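Galactan 1,3-beta-galactosidase (Phanerochaete chrysosporium, PDB 7BYS) probably removes galactose from the ends of beta-1,3-galactan chains, as a family 43 glycoside hydrolase that also carries a calcium-binding carbohydrate-binding module. Local coordinates at residues A[347-350]-A[351-355]. Residues are numbered along the deposited sequence; the frame is centred on the assembly and turned at random.
Sequences QSNG and GSHWV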
ATOM      1  N   GLN A 347       4.744  27.392 -13.513  1.00 18.64           N
ATOM      2  CA  GLN A 347       5.781  28.145 -12.822  1.00 24.09           C
ATOM      3  C   GLN A 347       6.679  27.209 -12.022  1.00 28.79           C
ATOM      4  O   GLN A 347       6.215  26.228 -11.432  1.00 23.05           O
ATOM      5  CB  GLN A 347       5.124  29.159 -11.881  1.00 26.87           C
ATOM      6  CG  GLN A 347       6.082  30.084 -11.124  1.00 37.25           C
ATOM      7  CD  GLN A 347       6.764  29.417  -9.930  1.00 44.81           C
ATOM      8  OE1 GLN A 347       6.207  28.513  -9.298  1.00 47.74           O
ATOM      9  NE2 GLN A 347       7.979  29.864  -9.620  1.00 43.07           N
ATOM     10  N   SER A 348       7.972  27.530 -11.983  1.00 19.46           N
ATOM     11  CA  SER A 348       8.889  26.777 -11.144  1.00 26.93           C
ATOM     12  C   SER A 348      10.041  27.659 -10.690  1.00 27.78           C
ATOM     13  O   SER A 348      10.350  28.682 -11.303  1.00 24.71           O
ATOM     14  CB  SER A 348       9.442  25.546 -11.865  1.00 22.83           C
ATOM     15  OG  SER A 348      10.160  24.731 -10.955  1.00 23.28           O
ATOM     16  N   ASN A 349      10.666  27.240  -9.590  1.00 27.11           N
ATOM     17  CA  ASN A 349      11.955  27.753  -9.153  1.00 31.74           C
ATOM     18  C   ASN A 349      13.113  26.989  -9.774  1.00 29.73           C
ATOM     19  O   ASN A 349      14.272  27.330  -9.518  1.00 38.14           O
ATOM     20  CB  ASN A 349      12.066  27.682  -7.621  1.00 26.73           C
ATOM     21  CG  ASN A 349      11.553  26.361  -7.048  1.00 37.95           C
ATOM     22  OD1 ASN A 349      11.396  25.375  -7.766  1.00 31.11           O
ATOM     23  ND2 ASN A 349      11.294  26.342  -5.743  1.00 44.09           N
ATOM     24  N   GLY A 350      12.824  25.971 -10.580  1.00 28.48           N
ATOM     25  CA  GLY A 350      13.835  25.106 -11.152  1.00 23.52           C
ATOM     26  C   GLY A 350      13.993  23.827 -10.354  1.00 23.30           C
ATOM     27  O   GLY A 350      13.355  23.607  -9.320  1.00 25.27           O
ATOM     28  N   GLY A 351      14.865  22.966 -10.861  1.00 20.53           N
ATOM     29  CA  GLY A 351      15.128  21.704 -10.214  1.00 27.59           C
ATOM     30  C   GLY A 351      14.054  20.670 -10.494  1.00 27.61           C
ATOM     31  O   GLY A 351      13.206  20.814 -11.377  1.00 21.54           O
ATOM     32  N   SER A 352      14.099  19.605  -9.704  1.00 24.46           N
ATOM     33  CA  SER A 352      13.207  18.471  -9.897  1.00 22.12           C
ATOM     34  C   SER A 352      11.962  18.617  -9.032  1.00 21.84           C
ATOM     35  O   SER A 352      12.036  19.018  -7.867  1.00 21.86           O
ATOM     36  CB  SER A 352      13.939  17.172  -9.563  1.00 28.56           C
ATOM     37  OG  SER A 352      13.032  16.094  -9.477  1.00 40.90           O
ATOM     38  N   HIS A 353      10.813  18.292  -9.615  1.00 15.57           N
ATOM     39  CA  HIS A 353       9.540  18.450  -8.931  1.00 16.65           C
ATOM     40  C   HIS A 353       8.652  17.245  -9.182  1.00 13.62           C
ATOM     41  O   HIS A 353       8.535  16.773 -10.315  1.00 13.93           O
ATOM     42  CB  HIS A 353       8.834  19.723  -9.400  1.00 18.03           C
ATOM     43  CG  HIS A 353       9.526  20.968  -8.949  1.00 18.63           C
ATOM     44  ND1 HIS A 353       9.118  21.687  -7.847  1.00 21.45           N
ATOM     45  CD2 HIS A 353      10.624  21.598  -9.429  1.00 19.10           C
ATOM     46  CE1 HIS A 353       9.927  22.719  -7.675  1.00 27.64           C
ATOM     47  NE2 HIS A 353      10.851  22.685  -8.620  1.00 21.24           N
ATOM     48  N   TRP A 354       8.030  16.751  -8.112  1.00 11.64           N
ATOM     49  CA  TRP A 354       6.983  15.754  -8.262  1.00 10.62           C
ATOM     50  C   TRP A 354       5.733  16.408  -8.824  1.00 11.91           C
ATOM     51  O   TRP A 354       5.309  17.467  -8.360  1.00 14.20           O
ATOM     52  CB  TRP A 354       6.662  15.136  -6.907  1.00 13.69           C
ATOM     53  CG  TRP A 354       7.653  14.114  -6.512  1.00 12.75           C
ATOM     54  CD1 TRP A 354       8.558  14.203  -5.492  1.00 15.45           C
ATOM     55  CD2 TRP A 354       7.872  12.843  -7.135  1.00 12.30           C
ATOM     56  NE1 TRP A 354       9.314  13.066  -5.435  1.00 16.86           N
ATOM     57  CE2 TRP A 354       8.910  12.210  -6.426  1.00 13.99           C
ATOM     58  CE3 TRP A 354       7.267  12.164  -8.197  1.00 12.96           C
ATOM     59  CZ2 TRP A 354       9.372  10.941  -6.759  1.00 14.18           C
ATOM     60  CZ3 TRP A 354       7.731  10.902  -8.531  1.00 15.29           C
ATOM     61  CH2 TRP A 354       8.768  10.304  -7.813  1.00 14.92           C
ATOM     62  N   VAL A 355       5.135  15.762  -9.821  1.00 10.41           N
ATOM     63  CA  VAL A 355       3.897  16.223 -10.429  1.00 12.55           C
ATOM     64  C   VAL A 355       2.887  15.083 -10.363  1.00 11.10           C
ATOM     65  O   VAL A 355       3.173  13.968 -10.809  1.00 11.42           O
ATOM     66  CB  VAL A 355       4.129  16.682 -11.883  1.00 11.21           C
ATOM     67  CG1 VAL A 355       2.842  17.202 -12.491  1.00 13.72           C
ATOM     68  CG2 VAL A 355       5.235  17.758 -11.940  1.00 13.74           C
TER
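H353 reaches back across the turn to the carbonyl of G350. From CB, which leans toward residues 347-350, CG lies anti to the carbonyl carbon (chi1 -69°), carrying the ring over the inside of the bend. CD2 passes 3.5 Å from S348 OG and 3.4 Å from G350 O. On the other flank of the ring, ND1 donates to the main-chain O of Y427, the last residue of the chain. CE1 lies 3.9 Å from S348 OG. At the tip, NE2 donates to G350 O (2.8 Å, N-H...O angle 145°); the oxygen lies close to the ring plane, whereas NE2 sits above the carbonyl plane. Histidine suits two acceptors: with a hydrogen on each nitrogen, the ring is probably positively charged. The turn joins strands 339-349 and 352-360, which belong to the two different sheets of the carbohydrate-binding module's beta-sandwich. With an alanine here instead of H353, G350 O and Y427 O would probably each lose this donor, and the bridge from corner to chain end. S348, its OG anti to the backbone N (chi1 -171°), has a hydroxyl short enough to accept from G350 N at 3.0 Å in an ST turn. Glycine fits at 350, where a CB would clash with G351 N and the N349 carbonyl O, and at 351, where phi is positive and a CB would meet G350 O.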